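Local atomic coordinates of GTPase-activating protein GYP1 (Saccharomyces cerevisiae, PDB entry 1FKM), a protein that stimulates GTP hydrolysis by the Ypt/Rab GTPases Ypt1 and Ypt7, supplying an arginine finger and a glutamine finger in trans from its TBC domain. Residues 332-337 against 372-377; 210-213 against 218-221; 146-151 against 164-169; 49-54 against 58-63. One frame throughout, in Å; residues are numbered along the deposited sequence. Where two conformers were deposited one is given.

The four contacts form two pairs in this all-helical GAP domain. Contacts 1 and 2 have centres about 15 Å apart and touch directly: Ala333 CB lies 3.6 Å from Leu210 CD1, and Leu336 packs on Val211 and Leu218. Contacts 3 and 4 have centres about 20 Å apart and nearest atoms about 7 Å apart; helix 168-186 bridges them, with Ile171 touching Met166 and Asp177 hydrogen-bonded to Tyr49. The pairs are well separated: the centres of contacts 2 and 3 are about 48 Å apart, on opposite sides of the chain's centre. All four lie away from the catalytic fingers, Arg96 and Gln131, and join helices and loops of the domain.

Contact 1 of 4, residues 332-337 against 372-377; sequences CAAFLI and LSEAFI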
# COMPACT_ATOMS: atom_id res chain seq x y z
N CYS A 332 13.00 5.50 -0.23
CA CYS A 332 13.90 4.50 0.34
C CYS A 332 15.30 5.08 0.55
O CYS A 332 15.96 4.77 1.54
CB CYS A 332 13.99 3.27 -0.57
SG CYS A 332 12.53 2.21 -0.51
N ALA A 333 15.75 5.91 -0.38
CA ALA A 333 17.07 6.52 -0.26
C ALA A 333 17.10 7.48 0.94
O ALA A 333 18.04 7.46 1.73
CB ALA A 333 17.42 7.27 -1.55
N ALA A 334 16.07 8.31 1.07
CA ALA A 334 16.00 9.26 2.18
C ALA A 334 15.89 8.53 3.51
O ALA A 334 16.46 8.97 4.52
CB ALA A 334 14.82 10.21 1.99
N PHE A 335 15.16 7.42 3.52
CA PHE A 335 14.97 6.61 4.72
C PHE A 335 16.32 6.06 5.16
O PHE A 335 16.72 6.20 6.32
CB PHE A 335 14.00 5.45 4.41
CG PHE A 335 13.68 4.58 5.60
CD1 PHE A 335 13.14 5.14 6.76
CD2 PHE A 335 13.86 3.21 5.54
CE1 PHE A 335 12.78 4.32 7.85
CE2 PHE A 335 13.50 2.39 6.62
CZ PHE A 335 12.96 2.95 7.77
N LEU A 336 17.03 5.43 4.22
CA LEU A 336 18.34 4.86 4.49
C LEU A 336 19.34 5.91 4.96
O LEU A 336 20.01 5.72 5.97
CB LEU A 336 18.89 4.17 3.24
CG LEU A 336 20.28 3.54 3.37
CD1 LEU A 336 20.26 2.44 4.45
CD2 LEU A 336 20.70 2.96 2.03
N ILE A 337 19.44 7.00 4.20
CA ILE A 337 20.39 8.06 4.53
C ILE A 337 20.18 8.63 5.93
O ILE A 337 21.12 9.12 6.55
CB ILE A 337 20.32 9.21 3.49
CG1 ILE A 337 20.69 8.67 2.10
CG2 ILE A 337 21.26 10.34 3.87
CD1 ILE A 337 22.05 8.02 2.03
N LEU A 372 8.90 12.12 3.59
CA LEU A 372 8.24 12.29 2.31
C LEU A 372 8.64 13.60 1.63
O LEU A 372 8.92 13.62 0.44
CB LEU A 372 6.72 12.24 2.51
CG LEU A 372 6.17 10.89 2.97
CD1 LEU A 372 4.72 11.05 3.43
CD2 LEU A 372 6.28 9.87 1.84
N SER A 373 8.68 14.68 2.41
CA SER A 373 9.05 15.99 1.88
C SER A 373 10.47 15.95 1.30
O SER A 373 10.73 16.50 0.23
CB SER A 373 8.98 17.05 2.99
OG SER A 373 9.34 18.32 2.50
N GLU A 374 11.37 15.29 2.02
CA GLU A 374 12.75 15.16 1.59
C GLU A 374 12.84 14.36 0.29
O GLU A 374 13.49 14.77 -0.67
CB GLU A 374 13.58 14.49 2.69
CG GLU A 374 15.05 14.31 2.36
CD GLU A 374 15.89 13.97 3.58
OE1 GLU A 374 15.51 13.04 4.32
OE2 GLU A 374 16.93 14.64 3.80
N ALA A 375 12.16 13.22 0.25
CA ALA A 375 12.16 12.39 -0.95
C ALA A 375 11.62 13.17 -2.14
O ALA A 375 12.07 13.00 -3.28
CB ALA A 375 11.32 11.12 -0.73
N PHE A 376 10.62 14.02 -1.89
CA PHE A 376 10.04 14.81 -2.98
C PHE A 376 11.06 15.80 -3.54
O PHE A 376 11.17 15.97 -4.76
CB PHE A 376 8.82 15.59 -2.50
CG PHE A 376 8.22 16.48 -3.56
CD1 PHE A 376 7.53 15.93 -4.64
CD2 PHE A 376 8.41 17.86 -3.52
CE1 PHE A 376 7.03 16.74 -5.66
CE2 PHE A 376 7.92 18.68 -4.54
CZ PHE A 376 7.23 18.11 -5.61
N ILE A 377 11.79 16.46 -2.66
CA ILE A 377 12.81 17.42 -3.08
C ILE A 377 13.90 16.69 -3.85
O ILE A 377 14.33 17.17 -4.90
CB ILE A 377 13.42 18.15 -1.86
CG1 ILE A 377 12.39 19.13 -1.29
CG2 ILE A 377 14.71 18.87 -2.26
CD1 ILE A 377 12.73 19.67 0.08
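Ala334 and Glu374 meet where helix 324-338 passes helix 365-382. The methyl of Ala334 points at the second helix, and its CB lies 3.7 Å from Glu374 OE1 and 4.1 Å from Glu374 CG. Beside this touch the backbones come closest: the CA atoms of Ala334 and Ala375 are 5.9 Å apart, a spacing that two alanines allow because neither has anything beyond CB. Their methyl carbons, Ala334 CB and Ala375 CB, are 4.5 Å apart, and Ala334 CB stands 4.4 Å from Ala375 N. This buried part is completed by Leu371 and Trp378 of helix 365-382, which also touch Ala334.

The other side is looser. Glu374 is partly exposed and reaches over with its CG anti to the backbone N (chi1 180°) and its chain extended past CG, which brings CG and OE1 up to the Ala334 methyl. The approach is plain van der Waals contact, with the charged group kept at the margin, whereas the two alanines are buried. Small residues let helices come close, and here each helix supplies one, Ala334 pointing across and Ala375 beside it: helix-helix packing in the all-alpha TBC (Rab-GAP) fold.

Contact 2 of 4, residues 210-213 against 218-221; sequences LVKR and LYNH
Lys212 crosses one face of the Tyr219 ring at a slant, with CB over the face toward its rim. With chi1 at -177° and every later torsion also anti, the lysine is fully extended and runs its methylenes across the ring: CB stands 3.6 Å from Tyr219 CD1, CG 3.8 Å from CD2 of the same ring, and Lys212 CD 3.9 Å from Tyr219 CE2. Lys212 CB makes the CH-pi contact, 3.7 Å from the centroid of the Tyr219 ring and only 15° off its normal, while the amino end carries on outward. Tyr219 reaches this place with its own CG turned anti to the backbone N, which swings the ring off helix 216-224 toward helix 198-214. In the plane of the ring, at its edge, sits the amide nitrogen ND2 of Asn220.

With a serine in place of Tyr219, the methylenes of Lys212 would probably lose the ring they lie against, and Phe229, which the tyrosine also touches, part of its cover.

On the buried side the contact is lighter. Val211 CG1 faces Leu218 CD2 at 4.4 Å, and both side chains continue into neighbouring helices, Val211 against Leu336 and Leu218 against Ser340 and Leu343. Asp215, in the turn between, accepts a hydrogen bond from Leu218 N through OD1. Apolar residues inside and a lysine-tyrosine pair at the surface close this tight alpha-alpha turn, in which two consecutive helices of the TBC domain pack on each other straight after the connection.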
# COMPACT_ATOMS: atom_id res chain seq x y z
N LEU A 210 21.73 5.39 -6.62
CA LEU A 210 21.36 6.66 -6.01
C LEU A 210 22.23 6.93 -4.79
O LEU A 210 22.79 8.01 -4.64
CB LEU A 210 19.89 6.64 -5.58
CG LEU A 210 18.98 7.80 -5.96
CD1 LEU A 210 17.68 7.69 -5.16
CD2 LEU A 210 19.66 9.14 -5.70
N VAL A 211 22.35 5.93 -3.91
CA VAL A 211 23.14 6.07 -2.70
C VAL A 211 24.62 6.25 -3.01
O VAL A 211 25.32 6.99 -2.31
CB VAL A 211 22.93 4.86 -1.77
CG1 VAL A 211 23.79 5.01 -0.51
CG2 VAL A 211 21.46 4.76 -1.39
N LYS A 212 25.09 5.59 -4.05
CA LYS A 212 26.49 5.72 -4.44
C LYS A 212 26.72 7.18 -4.83
O LYS A 212 27.82 7.72 -4.65
CB LYS A 212 26.80 4.81 -5.63
CG LYS A 212 28.26 4.84 -6.05
CD LYS A 212 28.52 3.94 -7.24
CE LYS A 212 29.98 4.00 -7.66
NZ LYS A 212 30.26 3.14 -8.85
N ARG A 213 25.67 7.81 -5.34
CA ARG A 213 25.70 9.21 -5.77
C ARG A 213 25.69 10.24 -4.64
O ARG A 213 26.53 11.13 -4.62
CB ARG A 213 24.51 9.49 -6.69
CG ARG A 213 24.81 9.49 -8.18
CD ARG A 213 23.51 9.50 -8.98
NE ARG A 213 23.71 9.82 -10.39
CZ ARG A 213 23.94 11.04 -10.85
NH1 ARG A 213 24.01 12.07 -10.02
NH2 ARG A 213 24.11 11.24 -12.15
N LEU A 218 28.91 6.01 2.65
CA LEU A 218 28.08 4.92 3.16
C LEU A 218 28.16 3.76 2.18
O LEU A 218 28.28 2.60 2.58
CB LEU A 218 26.63 5.37 3.33
CG LEU A 218 25.64 4.29 3.75
CD1 LEU A 218 26.06 3.68 5.09
CD2 LEU A 218 24.24 4.89 3.86
N TYR A 219 28.11 4.08 0.89
CA TYR A 219 28.18 3.07 -0.15
C TYR A 219 29.48 2.28 -0.01
O TYR A 219 29.48 1.05 -0.05
CB TYR A 219 28.15 3.73 -1.52
CG TYR A 219 28.04 2.75 -2.67
CD1 TYR A 219 26.81 2.25 -3.07
CD2 TYR A 219 29.19 2.31 -3.33
CE1 TYR A 219 26.71 1.33 -4.12
CE2 TYR A 219 29.10 1.38 -4.37
CZ TYR A 219 27.86 0.90 -4.76
OH TYR A 219 27.77 -0.00 -5.79
N ASN A 220 30.59 2.99 0.16
CA ASN A 220 31.90 2.36 0.31
C ASN A 220 31.96 1.52 1.59
O ASN A 220 32.59 0.47 1.62
CB ASN A 220 33.00 3.42 0.33
CG ASN A 220 33.15 4.14 -1.00
OD1 ASN A 220 33.74 5.22 -1.08
ND2 ASN A 220 32.61 3.54 -2.06
N HIS A 221 31.30 1.98 2.65
CA HIS A 221 31.29 1.22 3.90
C HIS A 221 30.59 -0.11 3.68
O HIS A 221 31.05 -1.15 4.15
CB HIS A 221 30.58 2.00 5.01
CG HIS A 221 30.50 1.26 6.31
ND1 HIS A 221 31.60 1.04 7.11
CD2 HIS A 221 29.46 0.68 6.94
CE1 HIS A 221 31.24 0.36 8.18
NE2 HIS A 221 29.94 0.12 8.11

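Contact 3 of 4, residues 146-151 against 164-169; sequences TEYLPP and TYMVDE
Tyr148 and Met166, with CA atoms 7.2 Å apart, and Leu149 and Tyr165 pair two irregular backbones that run in opposite senses, one leaving helix 133-145 and the other entering helix 168-186. The side chains between them form a Met-aromatic contact and a CH-pi contact next to each other, which pin together the ends of the connection joining two helices of the TBC domain.

Met166, present as selenomethionine, is bent at chi3 (68°), and this turns its methyl onto the Tyr148 ring: CE sits over the ring centre, 3.4 Å from the centroid of Tyr148, while SE lies obliquely at 4.3 Å from that centroid. The two side chains cross at about a right angle. Met166 also touches Leu145, Ile171 and Leu174, and the Tyr148 side chain Gln170 and Asp173.

Tyr165 takes the less common chi1 of 63°, with CG between the backbone N and the carbonyl carbon. Its ring thereby presents one face to Leu149, whose CD2 packs over it, and its edge to Tyr148 CB, which lies in the ring plane, 4.0 Å from Tyr165 CE1. A serine in place of Tyr165 would probably leave the Leu149 methyl without the aromatic face it sits on and open a gap beside Tyr148 CB. In the deposited arrangement that methyl, Leu149 CD2, is centred on the Tyr165 ring, 3.4 Å from its centroid and 11° off the ring normal.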
# COMPACT_ATOMS: atom_id res chain seq x y z
N THR A 146 -13.00 1.07 7.33
CA THR A 146 -13.40 2.15 8.23
C THR A 146 -14.67 2.87 7.81
O THR A 146 -15.35 3.47 8.63
CB THR A 146 -12.27 3.21 8.45
OG1 THR A 146 -11.99 3.90 7.22
CG2 THR A 146 -11.00 2.53 8.95
N GLU A 147 -14.99 2.82 6.52
CA GLU A 147 -16.19 3.48 6.02
C GLU A 147 -17.46 2.83 6.57
O GLU A 147 -18.52 3.44 6.55
CB GLU A 147 -16.22 3.43 4.49
CG GLU A 147 -17.19 4.42 3.88
CD GLU A 147 -17.15 4.42 2.37
OE1 GLU A 147 -16.89 3.35 1.77
OE2 GLU A 147 -17.40 5.48 1.77
N TYR A 148 -17.35 1.59 7.05
CA TYR A 148 -18.51 0.86 7.58
C TYR A 148 -18.69 0.98 9.09
O TYR A 148 -19.63 0.42 9.66
CB TYR A 148 -18.42 -0.61 7.19
CG TYR A 148 -18.52 -0.84 5.70
CD1 TYR A 148 -19.76 -1.00 5.08
CD2 TYR A 148 -17.38 -0.85 4.90
CE1 TYR A 148 -19.86 -1.16 3.70
CE2 TYR A 148 -17.47 -1.01 3.52
CZ TYR A 148 -18.71 -1.17 2.93
OH TYR A 148 -18.80 -1.32 1.57
N LEU A 149 -17.77 1.70 9.74
CA LEU A 149 -17.82 1.91 11.18
C LEU A 149 -18.24 3.34 11.46
O LEU A 149 -18.10 4.21 10.60
CB LEU A 149 -16.43 1.72 11.79
CG LEU A 149 -15.85 0.32 11.99
CD1 LEU A 149 -14.39 0.42 12.38
CD2 LEU A 149 -16.65 -0.39 13.07
N PRO A 150 -18.78 3.60 12.66
CA PRO A 150 -19.18 4.97 12.99
C PRO A 150 -17.87 5.76 13.00
O PRO A 150 -16.84 5.24 13.43
CB PRO A 150 -19.77 4.83 14.40
CG PRO A 150 -20.31 3.43 14.40
CD PRO A 150 -19.20 2.66 13.71
N PRO A 151 -17.89 7.02 12.53
CA PRO A 151 -16.65 7.81 12.52
C PRO A 151 -15.91 7.79 13.85
O PRO A 151 -14.68 7.77 13.90
CB PRO A 151 -17.15 9.21 12.15
CG PRO A 151 -18.30 8.91 11.24
CD PRO A 151 -19.01 7.79 11.97
N THR A 164 -19.21 -8.56 12.60
CA THR A 164 -20.03 -8.13 13.74
C THR A 164 -20.70 -6.79 13.47
O THR A 164 -21.57 -6.37 14.24
CB THR A 164 -19.19 -8.01 15.04
OG1 THR A 164 -18.25 -6.94 14.91
CG2 THR A 164 -18.45 -9.30 15.32
N TYR A 165 -20.31 -6.11 12.40
CA TYR A 165 -20.93 -4.83 12.07
C TYR A 165 -21.23 -4.65 10.58
O TYR A 165 -21.64 -3.58 10.14
CB TYR A 165 -20.08 -3.66 12.61
CG TYR A 165 -18.67 -3.51 12.05
CD1 TYR A 165 -18.43 -2.74 10.91
CD2 TYR A 165 -17.58 -4.10 12.68
CE1 TYR A 165 -17.13 -2.54 10.43
CE2 TYR A 165 -16.27 -3.92 12.21
CZ TYR A 165 -16.06 -3.13 11.08
OH TYR A 165 -14.77 -2.94 10.62
N MSE A 166 -21.06 -5.72 9.81
CA MSE A 166 -21.33 -5.68 8.37
C MSE A 166 -22.04 -6.96 7.94
O MSE A 166 -21.74 -8.04 8.44
CB MSE A 166 -20.03 -5.54 7.58
CG MSE A 166 -19.29 -4.23 7.77
SE MSE A 166 -17.55 -4.27 6.93
CE MSE A 166 -18.10 -4.31 5.08
N VAL A 167 -22.99 -6.84 7.02
CA VAL A 167 -23.69 -8.00 6.51
C VAL A 167 -22.88 -8.54 5.33
O VAL A 167 -22.04 -7.82 4.77
CB VAL A 167 -25.13 -7.66 6.05
CG1 VAL A 167 -25.97 -7.25 7.26
CG2 VAL A 167 -25.11 -6.53 5.02
N ASP A 168 -23.13 -9.79 4.95
CA ASP A 168 -22.41 -10.42 3.85
C ASP A 168 -22.29 -9.61 2.57
O ASP A 168 -21.22 -9.56 1.96
CB ASP A 168 -23.03 -11.79 3.53
CG ASP A 168 -22.83 -12.80 4.64
OD1 ASP A 168 -21.68 -12.99 5.08
OD2 ASP A 168 -23.83 -13.41 5.08
N GLU A 169 -23.38 -8.98 2.15
CA GLU A 169 -23.37 -8.17 0.92
C GLU A 169 -22.40 -6.99 1.00
O GLU A 169 -21.77 -6.63 0.00
CB GLU A 169 -24.78 -7.65 0.60
CG GLU A 169 -24.79 -6.60 -0.50
CD GLU A 169 -26.19 -6.23 -0.96
OE1 GLU A 169 -27.04 -5.91 -0.10
OE2 GLU A 169 -26.44 -6.27 -2.18

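Contact 4 of 4, residues 49-54 against 58-63; sequences YLPVNT and EGFLQR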
# COMPACT_ATOMS: atom_id res chain seq x y z
N TYR A 49 -10.25 4.78 -9.23
CA TYR A 49 -11.31 3.79 -9.16
C TYR A 49 -12.65 4.51 -9.22
O TYR A 49 -13.41 4.34 -10.18
CB TYR A 49 -11.19 2.97 -7.87
CG TYR A 49 -12.31 1.98 -7.64
CD1 TYR A 49 -12.61 1.00 -8.59
CD2 TYR A 49 -13.04 1.99 -6.45
CE1 TYR A 49 -13.61 0.04 -8.35
CE2 TYR A 49 -14.03 1.04 -6.20
CZ TYR A 49 -14.30 0.07 -7.15
OH TYR A 49 -15.26 -0.88 -6.87
N LEU A 50 -12.94 5.31 -8.21
CA LEU A 50 -14.18 6.06 -8.16
C LEU A 50 -14.13 7.21 -9.17
O LEU A 50 -13.17 7.99 -9.19
CB LEU A 50 -14.41 6.60 -6.75
CG LEU A 50 -15.80 7.12 -6.39
CD1 LEU A 50 -16.81 5.97 -6.43
CD2 LEU A 50 -15.75 7.72 -5.00
N PRO A 51 -15.15 7.32 -10.04
CA PRO A 51 -15.13 8.42 -11.02
C PRO A 51 -15.32 9.78 -10.35
O PRO A 51 -16.04 9.90 -9.37
CB PRO A 51 -16.28 8.06 -11.97
CG PRO A 51 -17.20 7.25 -11.12
CD PRO A 51 -16.26 6.40 -10.30
N VAL A 52 -14.65 10.81 -10.87
CA VAL A 52 -14.77 12.14 -10.29
C VAL A 52 -16.15 12.76 -10.53
O VAL A 52 -16.57 13.64 -9.79
CB VAL A 52 -13.68 13.09 -10.83
CG1 VAL A 52 -12.31 12.63 -10.33
CG2 VAL A 52 -13.71 13.14 -12.36
N ASN A 53 -16.85 12.30 -11.57
CA ASN A 53 -18.20 12.80 -11.84
C ASN A 53 -19.12 12.03 -10.89
O ASN A 53 -19.39 10.86 -11.11
CB ASN A 53 -18.60 12.50 -13.29
CG ASN A 53 -19.94 13.11 -13.65
OD1 ASN A 53 -20.82 13.27 -12.80
ND2 ASN A 53 -20.11 13.44 -14.93
N THR A 54 -19.58 12.70 -9.84
CA THR A 54 -20.44 12.07 -8.84
C THR A 54 -21.69 11.40 -9.40
O THR A 54 -22.17 10.41 -8.85
CB THR A 54 -20.87 13.08 -7.75
OG1 THR A 54 -21.60 14.16 -8.35
CG2 THR A 54 -19.64 13.64 -7.04
N GLU A 58 -22.63 5.89 -8.56
CA GLU A 58 -23.56 4.83 -8.20
C GLU A 58 -23.55 3.69 -9.21
O GLU A 58 -23.41 2.52 -8.84
CB GLU A 58 -24.99 5.36 -8.09
CG GLU A 58 -25.99 4.28 -7.72
CD GLU A 58 -27.43 4.71 -7.91
OE1 GLU A 58 -27.80 5.01 -9.06
OE2 GLU A 58 -28.18 4.75 -6.92
N GLY A 59 -23.71 4.03 -10.49
CA GLY A 59 -23.72 3.02 -11.53
C GLY A 59 -22.38 2.35 -11.66
O GLY A 59 -22.30 1.14 -11.90
N PHE A 60 -21.31 3.13 -11.53
CA PHE A 60 -19.96 2.59 -11.64
C PHE A 60 -19.73 1.50 -10.60
O PHE A 60 -19.26 0.41 -10.93
CB PHE A 60 -18.92 3.69 -11.44
CG PHE A 60 -17.51 3.18 -11.40
CD1 PHE A 60 -16.81 2.92 -12.57
CD2 PHE A 60 -16.89 2.93 -10.17
CE1 PHE A 60 -15.51 2.42 -12.53
CE2 PHE A 60 -15.59 2.42 -10.12
CZ PHE A 60 -14.90 2.16 -11.31
N LEU A 61 -20.05 1.80 -9.35
CA LEU A 61 -19.86 0.85 -8.25
C LEU A 61 -20.72 -0.40 -8.41
O LEU A 61 -20.25 -1.52 -8.17
CB LEU A 61 -20.15 1.53 -6.91
CG LEU A 61 -19.14 2.61 -6.48
CD1 LEU A 61 -19.61 3.27 -5.20
CD2 LEU A 61 -17.76 1.97 -6.25
N GLN A 62 -21.97 -0.23 -8.81
CA GLN A 62 -22.86 -1.37 -9.00
C GLN A 62 -22.25 -2.33 -10.02
O GLN A 62 -22.20 -3.53 -9.80
CB GLN A 62 -24.24 -0.92 -9.48
CG GLN A 62 -25.02 -0.12 -8.46
CD GLN A 62 -26.37 0.33 -9.00
OE1 GLN A 62 -26.47 0.88 -10.10
NE2 GLN A 62 -27.42 0.12 -8.21
N ARG A 63 -21.78 -1.78 -11.13
CA ARG A 63 -21.18 -2.59 -12.18
C ARG A 63 -19.87 -3.25 -11.77
O ARG A 63 -19.62 -4.41 -12.07
CB ARG A 63 -20.97 -1.76 -13.45
CG ARG A 63 -22.29 -1.29 -14.08
CD ARG A 63 -22.11 -0.61 -15.43
NE ARG A 63 -21.52 0.73 -15.35
CZ ARG A 63 -20.22 0.98 -15.37
NH1 ARG A 63 -19.35 -0.01 -15.49
NH2 ARG A 63 -19.79 2.24 -15.30
O HOH W 1 -23.92 8.53 -8.62
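Tyr49 and Phe60 both turn CG anti to the backbone N (chi1 175° and 174°), and these torsions bring the Phe60 ring toward the loop and the end of Tyr49 up to it. The result is an edge-to-face stack: the edge of Phe60 points at the face of Tyr49, with centroids 5.2 Å apart and planes at 72°. Between the two rings the closest atoms are Phe60 CE2 and Tyr49 CE1, 3.6 Å apart. One face of the Phe60 ring is taken by Pro51, whose CD lies 3.9 Å from the Phe60 centroid as a CH-pi contact.

Leu61 fills in beside the aromatic pair. Its CD2 is 3.8 Å from Tyr49 CE2, and its CD1 is 4.1 Å from Leu50 CD1. The phenol hydroxyl of Tyr49 finds its polar partner beyond these segments, in a hydrogen bond with Asp177 OD1 of helix 168-186.

At the far end a water joins the backbones, donating to Thr54 O (2.6 Å) and accepting from Glu58 N (2.9 Å); just outside, Gln57 NE2 bonds to Pro51 O. This is consistent with rings and Leu61 held largely by apolar burial, while polar bonds tie down the backbone and the Tyr49 hydroxyl.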